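Local atomic coordinates of hypothetical protein PH1136 (Pyrococcus horikoshii, PDB entry 1IXL), a protein that is of uncharacterised function but adopts the hot-dog fold of the thioesterase superfamily and may hydrolyse acyl-CoA thioesters. Residues Asp36-Lys39 against Leu45-Gly48; Val105-Tyr108 against Val113-Glu116; Phe52-Tyr57 against Leu87-Lys92. All coordinates share one frame; numbering follows the deposited sequence.

Contact 1. Residues Asp36-Lys39 against Leu45-Gly48; sequences DEMK and LVHG
The loop that leads from strand 27-33 into helix 48-63 folds back on itself here, and a single backbone bridge pairs Lys39 with Val46. His47 N donates to Met38 O over 2.9 Å; the hydrogen bond is almost straight at the hydrogen (173°), and the donor also sits nearly in line with the C=O bond. Met38 O also receives the CA-H of Val46, and on the other side of the bridge Lys39 CA lies 3.2 Å from Leu45 O in a second CA-H...O contact. In the hot-dog fold the central helix is wrapped by the curved antiparallel sheet, and this loop brings the chain to the start of that helix; residues 36-38 form a short 3-10 turn on the way. Met38, a selenomethionine in the crystal, carries the side-chain part of the contact. Met38 CB lies 3.9 Å from Val46 CG1. The last torsion (chi3 49°) turns the methyl toward Val46, but the 3.2 Å separation of Met38 CE and Val46 CG1 is too short, and the modelled methyl is doubtful. The two side chains cross obliquely and both are buried; Val81 and Val83 of another loop also touch Val46. Lys39 turns its end away from residues 45-48 and back over its own turn, where NZ forms a salt bridge with Asp36 OD1 at 2.9 Å, approaching from above the carboxylate plane. NZ also donates to Asp36 O, which accepts Lys39 N from the opposite face of its plane. Leu45 N donates to Asp41 OD2, within the same loop.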
loop_
_atom_site.group_PDB
_atom_site.type_symbol
_atom_site.label_atom_id
_atom_site.label_comp_id
_atom_site.label_asym_id
_atom_site.label_seq_id
_atom_site.Cartn_x
_atom_site.Cartn_y
_atom_site.Cartn_z
ATOM N N ASP A 36 -11.901 -11.796 -9.123
ATOM C CA ASP A 36 -12.022 -11.988 -10.557
ATOM C C ASP A 36 -12.056 -10.723 -11.425
ATOM O O ASP A 36 -11.569 -10.728 -12.553
ATOM C CB ASP A 36 -13.241 -12.863 -10.839
ATOM C CG ASP A 36 -13.184 -13.492 -12.201
ATOM O OD1 ASP A 36 -13.842 -12.983 -13.128
ATOM O OD2 ASP A 36 -12.450 -14.488 -12.342
ATOM N N GLU A 37 -12.615 -9.636 -10.906
ATOM C CA GLU A 37 -12.687 -8.401 -11.679
ATOM C C GLU A 37 -11.320 -7.765 -11.921
ATOM O O GLU A 37 -11.170 -6.919 -12.810
ATOM C CB GLU A 37 -13.609 -7.385 -10.981
ATOM C CG GLU A 37 -15.084 -7.813 -10.936
ATOM C CD GLU A 37 -15.421 -8.704 -9.745
ATOM O OE1 GLU A 37 -14.746 -9.735 -9.520
ATOM O OE2 GLU A 37 -16.377 -8.361 -9.024
HETATM N N MSE A 38 -10.333 -8.186 -11.135
HETATM C CA MSE A 38 -8.955 -7.678 -11.211
HETATM C C MSE A 38 -8.126 -8.353 -12.309
HETATM O O MSE A 38 -6.979 -7.968 -12.543
HETATM C CB MSE A 38 -8.244 -7.911 -9.857
HETATM C CG MSE A 38 -8.656 -6.985 -8.735
HETATM SE SE MSE A 38 -7.919 -7.396 -7.098
HETATM C CE MSE A 38 -6.409 -7.562 -7.409
ATOM N N LYS A 39 -8.691 -9.369 -12.957
ATOM C CA LYS A 39 -7.981 -10.096 -14.000
ATOM C C LYS A 39 -7.828 -9.329 -15.310
ATOM O O LYS A 39 -8.605 -8.440 -15.613
ATOM C CB LYS A 39 -8.680 -11.430 -14.288
ATOM C CG LYS A 39 -9.970 -11.304 -15.074
ATOM C CD LYS A 39 -10.664 -12.656 -15.211
ATOM C CE LYS A 39 -11.981 -12.520 -15.955
ATOM N NZ LYS A 39 -12.814 -11.438 -15.367
ATOM N N LEU A 45 -4.525 -13.698 -14.742
ATOM C CA LEU A 45 -3.477 -12.773 -14.351
ATOM C C LEU A 45 -4.099 -11.486 -13.791
ATOM O O LEU A 45 -4.940 -10.862 -14.432
ATOM C CB LEU A 45 -2.572 -12.463 -15.550
ATOM C CG LEU A 45 -1.445 -11.443 -15.372
ATOM C CD1 LEU A 45 -0.442 -11.948 -14.327
ATOM C CD2 LEU A 45 -0.749 -11.224 -16.719
ATOM N N VAL A 46 -3.700 -11.128 -12.573
ATOM C CA VAL A 46 -4.191 -9.920 -11.921
ATOM C C VAL A 46 -3.423 -8.688 -12.398
ATOM O O VAL A 46 -2.200 -8.683 -12.480
ATOM C CB VAL A 46 -4.069 -10.033 -10.383
ATOM C CG1 VAL A 46 -4.429 -8.675 -9.726
ATOM C CG2 VAL A 46 -5.016 -11.127 -9.877
ATOM N N HIS A 47 -4.152 -7.634 -12.720
ATOM C CA HIS A 47 -3.508 -6.416 -13.188
ATOM C C HIS A 47 -2.628 -5.813 -12.095
ATOM O O HIS A 47 -3.047 -5.697 -10.945
ATOM C CB HIS A 47 -4.578 -5.410 -13.631
ATOM C CG HIS A 47 -4.020 -4.224 -14.349
ATOM N ND1 HIS A 47 -3.115 -4.335 -15.379
ATOM C CD2 HIS A 47 -4.255 -2.898 -14.192
ATOM C CE1 HIS A 47 -2.816 -3.127 -15.828
ATOM N NE2 HIS A 47 -3.496 -2.238 -15.121
ATOM N N GLY A 48 -1.411 -5.415 -12.467
ATOM C CA GLY A 48 -0.471 -4.834 -11.520
ATOM C C GLY A 48 -0.966 -3.551 -10.871
ATOM O O GLY A 48 -0.451 -3.123 -9.827
#

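Contact 2. Residues Val105-Tyr108 against Val113-Glu116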
loop_
_atom_site.group_PDB
_atom_site.type_symbol
_atom_site.label_atom_id
_atom_site.label_comp_id
_atom_site.label_asym_id
_atom_site.label_seq_id
_atom_site.Cartn_x
_atom_site.Cartn_y
_atom_site.Cartn_z
ATOM N N VAL A 105 8.063 -0.434 0.535
ATOM C CA VAL A 105 6.942 -1.351 0.657
ATOM C C VAL A 105 7.263 -2.631 -0.099
ATOM O O VAL A 105 7.854 -2.609 -1.184
ATOM C CB VAL A 105 5.622 -0.764 0.052
ATOM C CG1 VAL A 105 4.493 -1.740 0.256
ATOM C CG2 VAL A 105 5.265 0.567 0.696
ATOM N N LYS A 106 6.890 -3.749 0.495
ATOM C CA LYS A 106 7.089 -5.031 -0.143
ATOM C C LYS A 106 5.742 -5.713 -0.031
ATOM O O LYS A 106 5.114 -5.683 1.031
ATOM C CB LYS A 106 8.180 -5.842 0.574
ATOM C CG LYS A 106 9.583 -5.465 0.128
ATOM C CD LYS A 106 10.586 -6.557 0.456
ATOM C CE LYS A 106 11.450 -6.183 1.635
ATOM N NZ LYS A 106 12.284 -5.004 1.283
ATOM N N VAL A 107 5.269 -6.274 -1.137
ATOM C CA VAL A 107 3.997 -6.960 -1.106
ATOM C C VAL A 107 4.307 -8.450 -1.182
ATOM O O VAL A 107 5.055 -8.876 -2.061
ATOM C CB VAL A 107 3.109 -6.552 -2.279
ATOM C CG1 VAL A 107 1.785 -7.324 -2.216
ATOM C CG2 VAL A 107 2.850 -5.031 -2.226
ATOM N N TYR A 108 3.732 -9.218 -0.255
ATOM C CA TYR A 108 3.958 -10.669 -0.177
ATOM C C TYR A 108 2.750 -11.534 -0.483
ATOM O O TYR A 108 1.601 -11.126 -0.294
ATOM C CB TYR A 108 4.403 -11.071 1.247
ATOM C CG TYR A 108 5.661 -10.395 1.756
ATOM C CD1 TYR A 108 5.629 -9.086 2.252
ATOM C CD2 TYR A 108 6.889 -11.048 1.702
ATOM C CE1 TYR A 108 6.801 -8.441 2.672
ATOM C CE2 TYR A 108 8.061 -10.424 2.120
ATOM C CZ TYR A 108 8.016 -9.121 2.602
ATOM O OH TYR A 108 9.186 -8.500 2.994
ATOM N N VAL A 113 7.890 -12.424 -2.431
ATOM C CA VAL A 113 7.722 -11.012 -2.732
ATOM C C VAL A 113 7.167 -10.925 -4.164
ATOM O O VAL A 113 7.719 -11.547 -5.081
ATOM C CB VAL A 113 9.071 -10.270 -2.644
ATOM C CG1 VAL A 113 8.927 -8.844 -3.161
ATOM C CG2 VAL A 113 9.549 -10.252 -1.173
ATOM N N VAL A 114 6.062 -10.199 -4.351
ATOM C CA VAL A 114 5.481 -10.035 -5.682
ATOM C C VAL A 114 5.690 -8.596 -6.171
ATOM O O VAL A 114 5.580 -8.316 -7.359
ATOM C CB VAL A 114 3.955 -10.385 -5.709
ATOM C CG1 VAL A 114 3.750 -11.833 -5.265
ATOM C CG2 VAL A 114 3.155 -9.429 -4.807
ATOM N N LEU A 115 5.969 -7.682 -5.239
ATOM C CA LEU A 115 6.241 -6.294 -5.598
ATOM C C LEU A 115 7.137 -5.644 -4.552
ATOM O O LEU A 115 7.003 -5.920 -3.368
ATOM C CB LEU A 115 4.935 -5.475 -5.709
ATOM C CG LEU A 115 5.144 -3.970 -6.029
ATOM C CD1 LEU A 115 3.964 -3.456 -6.849
ATOM C CD2 LEU A 115 5.307 -3.131 -4.734
ATOM N N GLU A 116 8.052 -4.788 -4.988
ATOM C CA GLU A 116 8.899 -4.060 -4.046
ATOM C C GLU A 116 8.986 -2.638 -4.572
ATOM O O GLU A 116 9.078 -2.409 -5.787
ATOM C CB GLU A 116 10.315 -4.673 -3.939
ATOM C CG GLU A 116 11.001 -4.919 -5.289
ATOM C CD GLU A 116 12.457 -5.351 -5.166
ATOM O OE1 GLU A 116 12.763 -6.148 -4.252
ATOM O OE2 GLU A 116 13.285 -4.902 -5.999
#
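A classic beta bulge interrupts the hairpin of strands 100-109 and 112-123, two antiparallel neighbours in the hot-dog sheet: Val114 and Leu115 both stand opposite Val107. Val107 uses both of its backbone polar atoms across the contact. Val107 N gives a 2.8 Å hydrogen bond to Leu115 O, tilted 23° from the carbonyl plane, and Val107 O takes Val114 N, also at 2.8 Å. Lys106-Glu116 and Tyr108-Val113 are the flanking non-hydrogen-bonded pairs, the register slipping by one residue between Val107 and Tyr108. Packing is close on the buried face, where the side chain of Val107 meets both bulge residues. Val107 CG1, anti to the backbone N (chi1 179°), touches Val114 CG2 at 3.6 Å, and Val107 CG2 lies 4.0 Å from Leu115 CD2. Helix 48-63 closes over this face, with Ala55 against Val107 and Thr51 against Leu115. The other face is looser and partly exposed, and carries Lys106, Tyr108, Val113 and Glu116. Lys106 and Glu116 have opposite charges, yet NZ of Lys106 stays 5.7 Å from OE1 of Glu116, so they form no salt bridge; instead the aliphatic CD of Lys106 approaches Val113. Tyr108 also has a cation-pi partner in Lys90 of the adjoining strand 86-97. On this open side the nearest approach between side chains is made by the ring of Tyr108, whose CE2 atom rests obliquely 3.6 Å from CG2 of Val113.

Contact 3. Residues Phe52-Tyr57 against Leu87-Lys92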
loop_
_atom_site.group_PDB
_atom_site.type_symbol
_atom_site.label_atom_id
_atom_site.label_comp_id
_atom_site.label_asym_id
_atom_site.label_seq_id
_atom_site.Cartn_x
_atom_site.Cartn_y
_atom_site.Cartn_z
ATOM N N PHE A 52 -0.232 -2.517 -7.033
ATOM C CA PHE A 52 0.355 -1.200 -6.746
ATOM C C PHE A 52 -0.564 -0.413 -5.808
ATOM O O PHE A 52 -0.093 0.235 -4.875
ATOM C CB PHE A 52 0.547 -0.392 -8.040
ATOM C CG PHE A 52 1.041 1.031 -7.811
ATOM C CD1 PHE A 52 2.396 1.334 -7.878
ATOM C CD2 PHE A 52 0.146 2.052 -7.520
ATOM C CE1 PHE A 52 2.855 2.652 -7.654
ATOM C CE2 PHE A 52 0.583 3.379 -7.289
ATOM C CZ PHE A 52 1.946 3.675 -7.358
ATOM N N GLY A 53 -1.873 -0.473 -6.062
ATOM C CA GLY A 53 -2.816 0.254 -5.235
ATOM C C GLY A 53 -2.698 -0.221 -3.803
ATOM O O GLY A 53 -2.703 0.576 -2.871
ATOM N N LEU A 54 -2.618 -1.537 -3.619
ATOM C CA LEU A 54 -2.461 -2.067 -2.263
ATOM C C LEU A 54 -1.175 -1.534 -1.628
ATOM O O LEU A 54 -1.181 -1.072 -0.474
ATOM C CB LEU A 54 -2.439 -3.605 -2.276
ATOM C CG LEU A 54 -1.852 -4.312 -1.040
ATOM C CD1 LEU A 54 -2.715 -4.048 0.188
ATOM C CD2 LEU A 54 -1.777 -5.813 -1.299
ATOM N N ALA A 55 -0.066 -1.595 -2.352
ATOM C CA ALA A 55 1.192 -1.091 -1.779
ATOM C C ALA A 55 1.125 0.413 -1.450
ATOM O O ALA A 55 1.627 0.860 -0.415
ATOM C CB ALA A 55 2.360 -1.365 -2.734
ATOM N N ASP A 56 0.512 1.179 -2.348
ATOM C CA ASP A 56 0.337 2.642 -2.203
ATOM C C ASP A 56 -0.420 2.930 -0.887
ATOM O O ASP A 56 -0.015 3.770 -0.081
ATOM C CB ASP A 56 -0.465 3.145 -3.428
ATOM C CG ASP A 56 -0.794 4.646 -3.389
ATOM O OD1 ASP A 56 -0.596 5.309 -2.341
ATOM O OD2 ASP A 56 -1.279 5.154 -4.440
ATOM N N TYR A 57 -1.523 2.220 -0.680
ATOM C CA TYR A 57 -2.335 2.387 0.518
ATOM C C TYR A 57 -1.542 2.044 1.782
ATOM O O TYR A 57 -1.651 2.750 2.780
ATOM C CB TYR A 57 -3.622 1.527 0.389
ATOM C CG TYR A 57 -4.632 1.560 1.549
ATOM C CD1 TYR A 57 -4.902 2.744 2.258
ATOM C CD2 TYR A 57 -5.409 0.431 1.843
ATOM C CE1 TYR A 57 -5.918 2.796 3.211
ATOM C CE2 TYR A 57 -6.435 0.470 2.787
ATOM C CZ TYR A 57 -6.691 1.663 3.466
ATOM O OH TYR A 57 -7.754 1.739 4.339
ATOM N N LEU A 87 -2.808 -11.222 -0.824
ATOM C CA LEU A 87 -1.584 -10.431 -0.736
ATOM C C LEU A 87 -1.503 -9.610 0.539
ATOM O O LEU A 87 -2.524 -9.173 1.054
ATOM C CB LEU A 87 -1.496 -9.462 -1.925
ATOM C CG LEU A 87 -1.703 -10.017 -3.345
ATOM C CD1 LEU A 87 -1.624 -8.854 -4.366
ATOM C CD2 LEU A 87 -0.638 -11.077 -3.662
ATOM N N VAL A 88 -0.283 -9.412 1.036
ATOM C CA VAL A 88 -0.072 -8.584 2.219
ATOM C C VAL A 88 1.055 -7.578 1.944
ATOM O O VAL A 88 2.183 -7.953 1.671
ATOM C CB VAL A 88 0.333 -9.395 3.468
ATOM C CG1 VAL A 88 0.543 -8.435 4.659
ATOM C CG2 VAL A 88 -0.733 -10.430 3.802
ATOM N N ALA A 89 0.735 -6.297 2.025
ATOM C CA ALA A 89 1.733 -5.268 1.812
ATOM C C ALA A 89 2.257 -4.812 3.180
ATOM O O ALA A 89 1.467 -4.548 4.081
ATOM C CB ALA A 89 1.102 -4.099 1.070
ATOM N N LYS A 90 3.582 -4.753 3.316
ATOM C CA LYS A 90 4.250 -4.299 4.530
ATOM C C LYS A 90 5.040 -3.030 4.190
ATOM O O LYS A 90 5.979 -3.063 3.406
ATOM C CB LYS A 90 5.160 -5.411 5.073
ATOM C CG LYS A 90 4.341 -6.673 5.407
ATOM C CD LYS A 90 5.143 -7.779 6.081
ATOM C CE LYS A 90 4.290 -9.055 6.135
ATOM N NZ LYS A 90 5.057 -10.178 6.754
ATOM N N ALA A 91 4.631 -1.916 4.791
ATOM C CA ALA A 91 5.222 -0.595 4.539
ATOM C C ALA A 91 5.938 0.011 5.746
ATOM O O ALA A 91 5.384 0.048 6.833
ATOM C CB ALA A 91 4.121 0.360 4.080
ATOM N N LYS A 92 7.168 0.486 5.551
ATOM C CA LYS A 92 7.913 1.109 6.650
ATOM C C LYS A 92 8.575 2.415 6.210
ATOM O O LYS A 92 9.136 2.492 5.123
ATOM C CB LYS A 92 8.991 0.165 7.191
ATOM C CG LYS A 92 9.802 0.802 8.349
ATOM C CD LYS A 92 10.728 -0.181 9.034
ATOM C CE LYS A 92 11.856 -0.647 8.132
ATOM N NZ LYS A 92 12.893 -1.394 8.930
#
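Helix 52-57 lies over strand 87-92 with their axes 7.9 Å apart at closest approach and their N-to-C directions 36° from parallel. The backbones come nearest at Ala55 and Ala89, whose CA atoms are 5.5 Å apart, and no hydrogen bond crosses between them. Contact rests on a small apolar cluster, all of it buried. Leu54 points toward the strand, and its CG, set anti to the backbone N (chi1 161°), comes to 3.6 Å from the methyl CB of Ala89. From there the two branches diverge: Leu54 CD1 lies beside Ala89, and Leu54 CD2, still near Ala89, reaches Leu87 CB at 3.7 Å. Ala55 adds a backbone touch, its CA lying 4.1 Å from CB of Ala89, and the small alanines allow the helix to sit close to the sheet. An alanine in place of Leu54 is likely to leave a gap over Ala89 and Leu87 and strip Leu87 CB of its apolar partner on the helix. Strand 86-97 runs between strands 27-33 and 100-109, and the helix spans all three: Leu54 also packs on Val30 and Leu32 on one flank, and Ala55 on Val105 and Val107 on the other.

How the contacts relate
Along the chain, contact 1 closes first; helix 52-57 and strand 87-92 of contact 3 follow, and the hairpin of contact 2 comes last. Contacts 2 and 3 have centres about 7 Å apart and share the sheet: Tyr108 N to Val88 O and Lys106 O to Lys90 N are probable hydrogen bonds joining strands 100-109 and 86-97, while Val105 packs on both Ala91 and Ala55. Contact 3 seats the helix on the sheet, and contact 2 pairs two strands of that sheet; both belong to the core of the hot-dog fold. Contact 1 lies peripherally, its centre about 16 Å from those of the other two, in the loop that runs directly into this helix.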